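Local coordinates for helix-turn-helix domain-containing protein (Shewanella amazonensis SB2B, PDB 3KE2) that is of unknown function but has a winged helix-turn-helix domain, a fold common in DNA-binding regulators, and may therefore bind DNA, at residues E63-Q68 and R79-G84; R21-A26 and A58-E63; H34-L39 and T49-I54. All blocks are in the same frame, centred on the assembly; numbering follows the deposited sequence.

Overall arrangement
All three contacts lie within one winged helix-turn-helix domain. Contact 2 is the core contact: helix 14-31 meets the loop after helix 47-55 through aliphatic carbons, with no polar pair between the two segments and the second subunit close by. Contact 3, partly buried, pairs helices 36-43 and 47-55 mainly through leucines and an isoleucine, while a polar cap and a nitrate occupy the start of helix 36-43. Contact 1 lies at the surface and joins the two hairpin strands by backbone hydrogen bonds and salt bridges. E63 ends the loop segment of contact 2 and opens the strand of contact 1. L25 packs on L50 and A53, linking contacts 2 and 3; V64 packs on I54, linking 1 and 3.

Contact 1 (E63-Q68 and R79-G84); sequences EVEFVQ and RIRTWG
R79 sets off with CG anti to its own backbone N (chi1 175°) and then bends at chi3 (59°), which brings its guanidinium alongside E65, the two side chains pointing the same way. E65 OE1 comes up at the edge of that guanidinium and takes a weak hydrogen bond from R79 NE at 3.4 Å, part of a salt bridge. V67 covers one face of the group, its CG2 lying 3.2 Å from R79 NH2. The other carboxylate oxygen, E65 OE2, is 3.6 Å from R81 NH1, so that in the R81 conformer described E65 joins two arginines. R81 runs out extended, and a water bridges its NE to E63 OE1, whose direct ion pair with it is long; a second R81 conformer leaves this half less certain. A lysine in place of E65 would probably leave R79 without its carboxylate mate and crowd a third positive charge between the arginines. Beneath the charges, E65 and R79 form a hydrogen-bonded antiparallel pair, E65 N to R79 O being 2.8 Å. V64 and I80 are the next, non-hydrogen-bonded pair, on the face turned to the protein. E63 O then accepts from both R81 N and T82 N, and T82 CG2 presses on E63 CD at 3.3 Å. This is a classic beta bulge in a two-stranded hairpin, the wing of a winged helix-turn-helix domain.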
loop_
_atom_site.group_PDB
_atom_site.type_symbol
_atom_site.label_atom_id
_atom_site.label_comp_id
_atom_site.label_asym_id
_atom_site.label_seq_id
_atom_site.Cartn_x
_atom_site.Cartn_y
_atom_site.Cartn_z
ATOM N N GLU A 63 9.729 -5.770 -1.862
ATOM C CA GLU A 63 11.096 -5.871 -2.354
ATOM C C GLU A 63 11.064 -6.757 -3.584
ATOM O O GLU A 63 10.644 -7.915 -3.505
ATOM C CB GLU A 63 12.006 -6.449 -1.295
ATOM C CG GLU A 63 11.983 -5.612 0.013
ATOM C CD GLU A 63 12.754 -6.251 1.174
ATOM O OE1 GLU A 63 13.338 -7.365 0.985
ATOM O OE2 GLU A 63 12.757 -5.629 2.277
ATOM N N VAL A 64 11.486 -6.194 -4.712
ATOM C CA VAL A 64 11.524 -6.886 -5.972
ATOM C C VAL A 64 12.960 -6.984 -6.465
ATOM O O VAL A 64 13.743 -6.045 -6.315
ATOM C CB VAL A 64 10.660 -6.170 -7.051
ATOM C CG1 VAL A 64 11.024 -4.720 -7.184
ATOM C CG2 VAL A 64 10.845 -6.814 -8.361
ATOM N N GLU A 65 13.293 -8.147 -7.044
ATOM C CA GLU A 65 14.599 -8.449 -7.609
ATOM C C GLU A 65 14.450 -8.764 -9.065
ATOM O O GLU A 65 13.373 -9.168 -9.502
ATOM C CB GLU A 65 15.144 -9.733 -7.041
ATOM C CG GLU A 65 15.472 -9.766 -5.627
ATOM C CD GLU A 65 15.753 -11.179 -5.176
ATOM O OE1 GLU A 65 15.179 -12.126 -5.760
ATOM O OE2 GLU A 65 16.528 -11.340 -4.234
ATOM N N PHE A 66 15.554 -8.661 -9.799
ATOM C CA PHE A 66 15.583 -9.034 -11.195
ATOM C C PHE A 66 16.589 -10.171 -11.263
ATOM O O PHE A 66 17.742 -10.022 -10.877
ATOM C CB PHE A 66 15.970 -7.875 -12.065
ATOM C CG PHE A 66 15.813 -8.145 -13.508
ATOM C CD1 PHE A 66 14.563 -8.165 -14.076
ATOM C CD2 PHE A 66 16.917 -8.338 -14.323
ATOM C CE1 PHE A 66 14.423 -8.417 -15.432
ATOM C CE2 PHE A 66 16.774 -8.563 -15.664
ATOM C CZ PHE A 66 15.539 -8.598 -16.222
ATOM N N VAL A 67 16.133 -11.316 -11.753
ATOM C CA VAL A 67 16.940 -12.529 -11.769
ATOM C C VAL A 67 17.237 -13.107 -13.131
ATOM O O VAL A 67 16.380 -13.155 -13.964
ATOM C CB VAL A 67 16.164 -13.618 -10.998
ATOM C CG1 VAL A 67 16.981 -14.906 -10.898
ATOM C CG2 VAL A 67 15.759 -13.107 -9.622
ATOM N N GLN A 68 18.451 -13.593 -13.315
ATOM C CA GLN A 68 18.875 -14.246 -14.539
ATOM C C GLN A 68 19.466 -15.596 -14.248
ATOM O O GLN A 68 19.788 -15.895 -13.117
ATOM C CB GLN A 68 19.996 -13.475 -15.219
ATOM C CG GLN A 68 19.684 -12.082 -15.598
ATOM C CD GLN A 68 20.861 -11.411 -16.255
ATOM O OE1 GLN A 68 21.487 -10.507 -15.676
ATOM N NE2 GLN A 68 21.219 -11.893 -17.436
ATOM N N ARG A 79 11.179 -10.928 -9.703
ATOM C CA ARG A 79 10.699 -11.780 -8.638
ATOM C C ARG A 79 10.469 -10.953 -7.384
ATOM O O ARG A 79 11.259 -10.052 -7.082
ATOM C CB ARG A 79 11.682 -12.888 -8.311
ATOM C CG ARG A 79 11.254 -13.727 -7.116
ATOM C CD ARG A 79 11.995 -15.034 -7.079
ATOM N NE ARG A 79 13.422 -14.791 -7.003
ATOM C CZ ARG A 79 14.375 -15.644 -7.399
ATOM N NH1 ARG A 79 14.098 -16.822 -7.968
ATOM N NH2 ARG A 79 15.632 -15.280 -7.267
ATOM N N ILE A 80 9.413 -11.276 -6.645
ATOM C CA ILE A 80 9.101 -10.593 -5.417
ATOM C C ILE A 80 9.898 -11.262 -4.316
ATOM O O ILE A 80 9.678 -12.450 -4.030
ATOM C CB ILE A 80 7.595 -10.678 -5.109
ATOM C CG1 ILE A 80 6.783 -10.098 -6.281
ATOM C CG2 ILE A 80 7.268 -9.976 -3.823
ATOM C CD1 ILE A 80 7.141 -8.726 -6.648
ATOM N N ARG A 81 10.852 -10.523 -3.728
ATOM C CA ARG A 81 11.682 -11.049 -2.628
ATOM C C ARG A 81 10.812 -11.148 -1.401
ATOM O O ARG A 81 10.847 -12.144 -0.686
ATOM C CB ARG A 81 12.904 -10.170 -2.339
ATOM C CG ARG A 81 13.730 -10.632 -1.109
ATOM C CD ARG A 81 14.960 -9.744 -0.825
ATOM N NE ARG A 81 15.669 -10.166 0.390
ATOM C CZ ARG A 81 16.703 -10.999 0.409
ATOM N NH1 ARG A 81 17.175 -11.500 -0.720
ATOM N NH2 ARG A 81 17.264 -11.327 1.559
ATOM N N THR A 82 10.025 -10.100 -1.143
ATOM C CA THR A 82 9.087 -10.111 -0.000
ATOM C C THR A 82 7.958 -9.138 -0.260
ATOM O O THR A 82 8.176 -8.091 -0.866
ATOM C CB THR A 82 9.715 -9.750 1.328
ATOM O OG1 THR A 82 8.757 -10.016 2.363
ATOM C CG2 THR A 82 10.134 -8.280 1.365
ATOM N N TRP A 83 6.751 -9.514 0.159
ATOM C CA TRP A 83 5.591 -8.638 0.021
ATOM C C TRP A 83 5.523 -7.655 1.165
ATOM O O TRP A 83 4.826 -6.645 1.077
ATOM C CB TRP A 83 4.294 -9.428 -0.004
ATOM C CG TRP A 83 4.043 -10.091 -1.281
ATOM C CD1 TRP A 83 4.493 -11.305 -1.671
ATOM C CD2 TRP A 83 3.246 -9.585 -2.357
ATOM N NE1 TRP A 83 4.034 -11.588 -2.928
ATOM C CE2 TRP A 83 3.274 -10.545 -3.378
ATOM C CE3 TRP A 83 2.510 -8.408 -2.554
ATOM C CZ2 TRP A 83 2.591 -10.382 -4.579
ATOM C CZ3 TRP A 83 1.823 -8.240 -3.761
ATOM C CH2 TRP A 83 1.878 -9.224 -4.758
ATOM N N GLY A 84 6.228 -7.970 2.246
ATOM C CA GLY A 84 6.240 -7.136 3.426
ATOM C C GLY A 84 4.854 -6.879 3.993
ATOM O O GLY A 84 4.108 -7.812 4.262
HETATM O O HOH W 1 14.742 -9.014 2.485
#

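Contact 2 (R21-A26 and A58-E63); sequences RKLYLA and ADIGIE
I60 and I62 push their CD1 methyls against K22, L23 and A26 on one side of helix 14-31, the first long helix of this winged helix-turn-helix domain. The loop that carries the isoleucines leads from helix 47-55 to the wing, and G61, with its positive phi, lets it turn between them. Two bumps therefore face the helix, with I60 CD1 only 3.7 Å from I62 CD1. The I60 tip settles into the hollow between K22 and L23, touching K22 CB at 4.0 Å and L23 CD1 at 3.6 Å. Its chi1 of 65° sets CG1 between the backbone N and the carbonyl carbon and sends the chain out toward the helix. The I62 tip fits one turn further along, over the small A26. L23 leaves the helix to one side, but its CD1 curls back to flank both tips, with I62 CD1 the more distant neighbour at 4.4 Å. All these meetings are methyl or methylene against methyl, and within the two segments the contact is one of apolar shape. A polar link lies just beyond: the K22 chain bends at chi4, and its NZ is hydrogen-bonded to S56 OG. F57 extends the packing over K22 and I62, while F19 and P85 of the second subunit lie against I60 and L23, placing this part of the core beside the dimer contact. At the other end of the contact, A26 CB touches I62 CD1 at 4.1 Å and, from a direction roughly at right angles to it, the ring atom CH2 of W83.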
loop_
_atom_site.group_PDB
_atom_site.type_symbol
_atom_site.label_atom_id
_atom_site.label_comp_id
_atom_site.label_asym_id
_atom_site.label_seq_id
_atom_site.Cartn_x
_atom_site.Cartn_y
_atom_site.Cartn_z
ATOM N N ARG A 21 -1.876 -0.024 -8.999
ATOM C CA ARG A 21 -1.016 -0.346 -10.125
ATOM C C ARG A 21 0.145 -1.166 -9.619
ATOM O O ARG A 21 0.536 -2.168 -10.213
ATOM C CB ARG A 21 -0.496 0.939 -10.803
ATOM C CG ARG A 21 0.440 0.718 -12.034
ATOM C CD ARG A 21 0.917 2.047 -12.703
ATOM N NE ARG A 21 -0.188 2.950 -13.053
ATOM C CZ ARG A 21 -0.441 4.098 -12.432
ATOM N NH1 ARG A 21 0.377 4.515 -11.485
ATOM N NH2 ARG A 21 -1.467 4.855 -12.797
ATOM N N LYS A 22 0.707 -0.732 -8.489
ATOM C CA LYS A 22 1.854 -1.443 -7.939
ATOM C C LYS A 22 1.404 -2.815 -7.489
ATOM O O LYS A 22 2.106 -3.786 -7.733
ATOM C CB LYS A 22 2.538 -0.677 -6.787
ATOM C CG LYS A 22 2.883 0.808 -7.101
ATOM C CD LYS A 22 3.593 1.522 -5.916
ATOM C CE LYS A 22 3.304 3.066 -5.854
ATOM N NZ LYS A 22 3.626 3.834 -7.078
ATOM N N LEU A 23 0.235 -2.925 -6.862
ATOM C CA LEU A 23 -0.225 -4.253 -6.405
ATOM C C LEU A 23 -0.537 -5.193 -7.542
ATOM O O LEU A 23 -0.330 -6.412 -7.430
ATOM C CB LEU A 23 -1.446 -4.161 -5.488
ATOM C CG LEU A 23 -1.237 -4.030 -3.986
ATOM C CD1 LEU A 23 -0.118 -3.129 -3.627
ATOM C CD2 LEU A 23 -2.562 -3.546 -3.382
ATOM N N TYR A 24 -1.043 -4.622 -8.633
ATOM C CA TYR A 24 -1.416 -5.404 -9.811
ATOM C C TYR A 24 -0.168 -5.948 -10.482
ATOM O O TYR A 24 -0.115 -7.142 -10.859
ATOM C CB TYR A 24 -2.240 -4.574 -10.797
ATOM C CG TYR A 24 -2.751 -5.389 -11.953
ATOM C CD1 TYR A 24 -3.773 -6.312 -11.781
ATOM C CD2 TYR A 24 -2.231 -5.236 -13.214
ATOM C CE1 TYR A 24 -4.251 -7.083 -12.856
ATOM C CE2 TYR A 24 -2.696 -5.994 -14.282
ATOM C CZ TYR A 24 -3.704 -6.917 -14.098
ATOM O OH TYR A 24 -4.160 -7.653 -15.182
ATOM N N LEU A 25 0.835 -5.087 -10.646
ATOM C CA LEU A 25 2.085 -5.542 -11.256
ATOM C C LEU A 25 2.688 -6.659 -10.398
ATOM O O LEU A 25 3.047 -7.733 -10.895
ATOM C CB LEU A 25 3.068 -4.402 -11.417
ATOM C CG LEU A 25 2.751 -3.425 -12.509
ATOM C CD1 LEU A 25 3.854 -2.395 -12.581
ATOM C CD2 LEU A 25 2.649 -4.199 -13.784
ATOM N N ALA A 26 2.735 -6.412 -9.098
ATOM C CA ALA A 26 3.293 -7.373 -8.188
ATOM C C ALA A 26 2.564 -8.701 -8.317
ATOM O O ALA A 26 3.184 -9.751 -8.237
ATOM C CB ALA A 26 3.211 -6.846 -6.761
ATOM N N ALA A 58 9.450 -0.295 -3.368
ATOM C CA ALA A 58 10.116 -0.122 -2.083
ATOM C C ALA A 58 9.319 0.850 -1.200
ATOM O O ALA A 58 9.298 0.691 0.023
ATOM C CB ALA A 58 11.537 0.356 -2.287
ATOM N N ASP A 59 8.651 1.838 -1.818
ATOM C CA ASP A 59 7.833 2.818 -1.083
ATOM C C ASP A 59 6.730 2.163 -0.255
ATOM O O ASP A 59 6.320 2.710 0.771
ATOM C CB ASP A 59 7.158 3.849 -2.026
ATOM C CG ASP A 59 8.151 4.853 -2.672
ATOM O OD1 ASP A 59 9.356 4.854 -2.308
ATOM O OD2 ASP A 59 7.696 5.667 -3.528
ATOM N N ILE A 60 6.235 1.012 -0.697
ATOM C CA ILE A 60 5.163 0.333 0.025
ATOM C C ILE A 60 5.626 -0.994 0.622
ATOM O O ILE A 60 4.812 -1.821 0.995
ATOM C CB ILE A 60 3.895 0.162 -0.874
ATOM C CG1 ILE A 60 4.131 -0.758 -2.080
ATOM C CG2 ILE A 60 3.406 1.570 -1.326
ATOM C CD1 ILE A 60 2.815 -1.236 -2.792
ATOM N N GLY A 61 6.940 -1.189 0.719
ATOM C CA GLY A 61 7.508 -2.412 1.331
ATOM C C GLY A 61 7.608 -3.698 0.522
ATOM O O GLY A 61 7.833 -4.764 1.090
ATOM N N ILE A 62 7.392 -3.614 -0.785
ATOM C CA ILE A 62 7.512 -4.782 -1.659
ATOM C C ILE A 62 8.938 -4.757 -2.213
ATOM O O ILE A 62 9.331 -3.799 -2.908
ATOM C CB ILE A 62 6.488 -4.789 -2.804
ATOM C CG1 ILE A 62 5.062 -4.785 -2.246
ATOM C CG2 ILE A 62 6.675 -5.996 -3.668
ATOM C CD1 ILE A 62 3.933 -4.764 -3.312
ATOM N N GLU A 63 9.729 -5.770 -1.862
ATOM C CA GLU A 63 11.096 -5.871 -2.354
ATOM C C GLU A 63 11.064 -6.757 -3.584
ATOM O O GLU A 63 10.644 -7.915 -3.505
ATOM C CB GLU A 63 12.006 -6.449 -1.295
ATOM C CG GLU A 63 11.983 -5.612 0.013
ATOM C CD GLU A 63 12.754 -6.251 1.174
ATOM O OE1 GLU A 63 13.338 -7.365 0.985
ATOM O OE2 GLU A 63 12.757 -5.629 2.277
#

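Contact 3 (H34-L39 and T49-I54); sequences HNLLSL and TLQDAI. With NO3 (nitrate ion), chain D.
The helix-turn-helix pair itself is joined here, as L36 and L39 of helix 36-43 pack against L50, Q51 and I54 of helix 47-55. L36 forks over the second helix. Its CD2 touches both L50 CB and I54 CD1, 3.8 Å from the latter, while CD1 meets the aliphatic Q51 CG, the two chains crossing at about a right angle. L50 slides past L36 in the opposite direction: with CG anti to the carbonyl carbon (chi1 -68°), it delivers CD1 to L39 CB at 3.8 Å and against the backbone L36 O. M29 of helix 14-31 closes over L39 and I54. A capping box fixes the start of helix 36-43. S38 N donates to N35 OD1 nearly in line with the side-chain C=O, at 3.0 Å, and N35 N returns a 2.8 Å bond to S38 OG, which is also hydrogen-bonded to H34 ND1. A nitrate, probably from the crystallisation liquor, sits at this helix end, where L36 N gives a bond to its O1 and L37 N one of 2.9 Å to its O3; the positive end of the helix dipole is likely to favour such an anion. Two helices packed through apolar side chains across a short turn fit the helix-turn-helix of this family, in which the second helix is commonly, though here not demonstrably, the one that reads DNA.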
loop_
_atom_site.group_PDB
_atom_site.type_symbol
_atom_site.label_atom_id
_atom_site.label_comp_id
_atom_site.label_asym_id
_atom_site.label_seq_id
_atom_site.Cartn_x
_atom_site.Cartn_y
_atom_site.Cartn_z
ATOM N N HIS A 34 8.020 -12.517 -15.661
ATOM C CA HIS A 34 7.903 -11.360 -16.494
ATOM C C HIS A 34 9.082 -10.457 -16.418
ATOM O O HIS A 34 9.791 -10.433 -15.404
ATOM C CB HIS A 34 6.755 -10.463 -16.033
ATOM C CG HIS A 34 5.414 -10.906 -16.482
ATOM N ND1 HIS A 34 4.958 -10.686 -17.756
ATOM C CD2 HIS A 34 4.401 -11.502 -15.815
ATOM C CE1 HIS A 34 3.735 -11.164 -17.869
ATOM N NE2 HIS A 34 3.370 -11.664 -16.703
ATOM N N ASN A 35 9.246 -9.685 -17.499
ATOM C CA ASN A 35 10.209 -8.600 -17.559
ATOM C C ASN A 35 9.476 -7.370 -18.147
ATOM O O ASN A 35 8.277 -7.411 -18.363
ATOM C CB ASN A 35 11.502 -8.985 -18.287
ATOM C CG ASN A 35 11.292 -9.413 -19.700
ATOM O OD1 ASN A 35 10.302 -9.097 -20.337
ATOM N ND2 ASN A 35 12.269 -10.127 -20.215
ATOM N N LEU A 36 10.180 -6.275 -18.367
ATOM C CA LEU A 36 9.535 -5.062 -18.851
ATOM C C LEU A 36 8.841 -5.292 -20.187
ATOM O O LEU A 36 7.701 -4.903 -20.381
ATOM C CB LEU A 36 10.555 -3.931 -18.951
ATOM C CG LEU A 36 11.122 -3.426 -17.627
ATOM C CD1 LEU A 36 12.129 -2.341 -17.897
ATOM C CD2 LEU A 36 10.021 -2.893 -16.682
ATOM N N LEU A 37 9.530 -5.959 -21.085
ATOM C CA LEU A 37 8.988 -6.236 -22.395
ATOM C C LEU A 37 7.727 -7.111 -22.319
ATOM O O LEU A 37 6.750 -6.847 -23.016
ATOM C CB LEU A 37 10.046 -6.915 -23.261
ATOM C CG LEU A 37 9.640 -7.023 -24.730
ATOM C CD1 LEU A 37 9.109 -5.634 -25.261
ATOM C CD2 LEU A 37 10.789 -7.597 -25.591
ATOM N N SER A 38 7.733 -8.135 -21.463
ATOM C CA SER A 38 6.546 -8.997 -21.357
ATOM C C SER A 38 5.417 -8.223 -20.681
ATOM O O SER A 38 4.283 -8.266 -21.146
ATOM C CB SER A 38 6.827 -10.338 -20.637
ATOM O OG SER A 38 7.178 -10.169 -19.281
ATOM N N LEU A 39 5.730 -7.498 -19.613
ATOM C CA LEU A 39 4.709 -6.700 -18.954
ATOM C C LEU A 39 4.079 -5.662 -19.923
ATOM O O LEU A 39 2.880 -5.425 -19.889
ATOM C CB LEU A 39 5.272 -6.016 -17.701
ATOM C CG LEU A 39 5.542 -6.971 -16.525
ATOM C CD1 LEU A 39 6.416 -6.332 -15.453
ATOM C CD2 LEU A 39 4.232 -7.472 -15.927
ATOM N N THR A 49 6.177 3.896 -17.500
ATOM C CA THR A 49 5.200 3.705 -16.430
ATOM C C THR A 49 5.582 2.446 -15.638
ATOM O O THR A 49 5.429 2.382 -14.421
ATOM C CB THR A 49 3.751 3.570 -16.950
ATOM O OG1 THR A 49 3.436 4.649 -17.828
ATOM C CG2 THR A 49 2.729 3.548 -15.776
ATOM N N LEU A 50 6.087 1.439 -16.344
ATOM C CA LEU A 50 6.496 0.200 -15.710
ATOM C C LEU A 50 7.744 0.400 -14.824
ATOM O O LEU A 50 7.714 0.036 -13.647
ATOM C CB LEU A 50 6.704 -0.906 -16.779
ATOM C CG LEU A 50 5.411 -1.378 -17.482
ATOM C CD1 LEU A 50 5.722 -2.319 -18.618
ATOM C CD2 LEU A 50 4.418 -2.029 -16.489
ATOM N N GLN A 51 8.822 0.973 -15.379
ATOM C CA GLN A 51 10.053 1.222 -14.603
ATOM C C GLN A 51 9.744 2.035 -13.360
ATOM O O GLN A 51 10.211 1.708 -12.285
ATOM C CB GLN A 51 11.128 1.973 -15.416
ATOM C CG GLN A 51 11.797 1.215 -16.560
ATOM C CD GLN A 51 12.820 2.077 -17.354
ATOM O OE1 GLN A 51 13.042 3.243 -17.020
ATOM N NE2 GLN A 51 13.439 1.498 -18.404
ATOM N N ASP A 52 8.963 3.101 -13.520
ATOM C CA ASP A 52 8.615 3.993 -12.404
ATOM C C ASP A 52 7.761 3.302 -11.370
ATOM O O ASP A 52 7.920 3.550 -10.186
ATOM C CB ASP A 52 7.885 5.280 -12.874
ATOM C CG ASP A 52 8.775 6.233 -13.703
ATOM O OD1 ASP A 52 9.894 5.874 -14.134
ATOM O OD2 ASP A 52 8.322 7.365 -13.953
ATOM N N ALA A 53 6.829 2.462 -11.799
ATOM C CA ALA A 53 5.975 1.761 -10.830
ATOM C C ALA A 53 6.839 0.809 -10.032
ATOM O O ALA A 53 6.832 0.823 -8.799
ATOM C CB ALA A 53 4.874 1.020 -11.513
ATOM N N ILE A 54 7.624 0.015 -10.752
ATOM C CA ILE A 54 8.534 -0.949 -10.139
ATOM C C ILE A 54 9.532 -0.220 -9.254
ATOM O O ILE A 54 9.836 -0.662 -8.140
ATOM C CB ILE A 54 9.253 -1.773 -11.198
ATOM C CG1 ILE A 54 8.248 -2.692 -11.884
ATOM C CG2 ILE A 54 10.330 -2.601 -10.583
ATOM C CD1 ILE A 54 8.802 -3.398 -13.111
HETATM N N NO3 D . 13.358 -6.162 -19.890
HETATM O O1 NO3 D . 13.102 -5.839 -18.564
HETATM O O2 NO3 D . 14.652 -6.030 -20.393
HETATM O O3 NO3 D . 12.307 -6.620 -20.683
#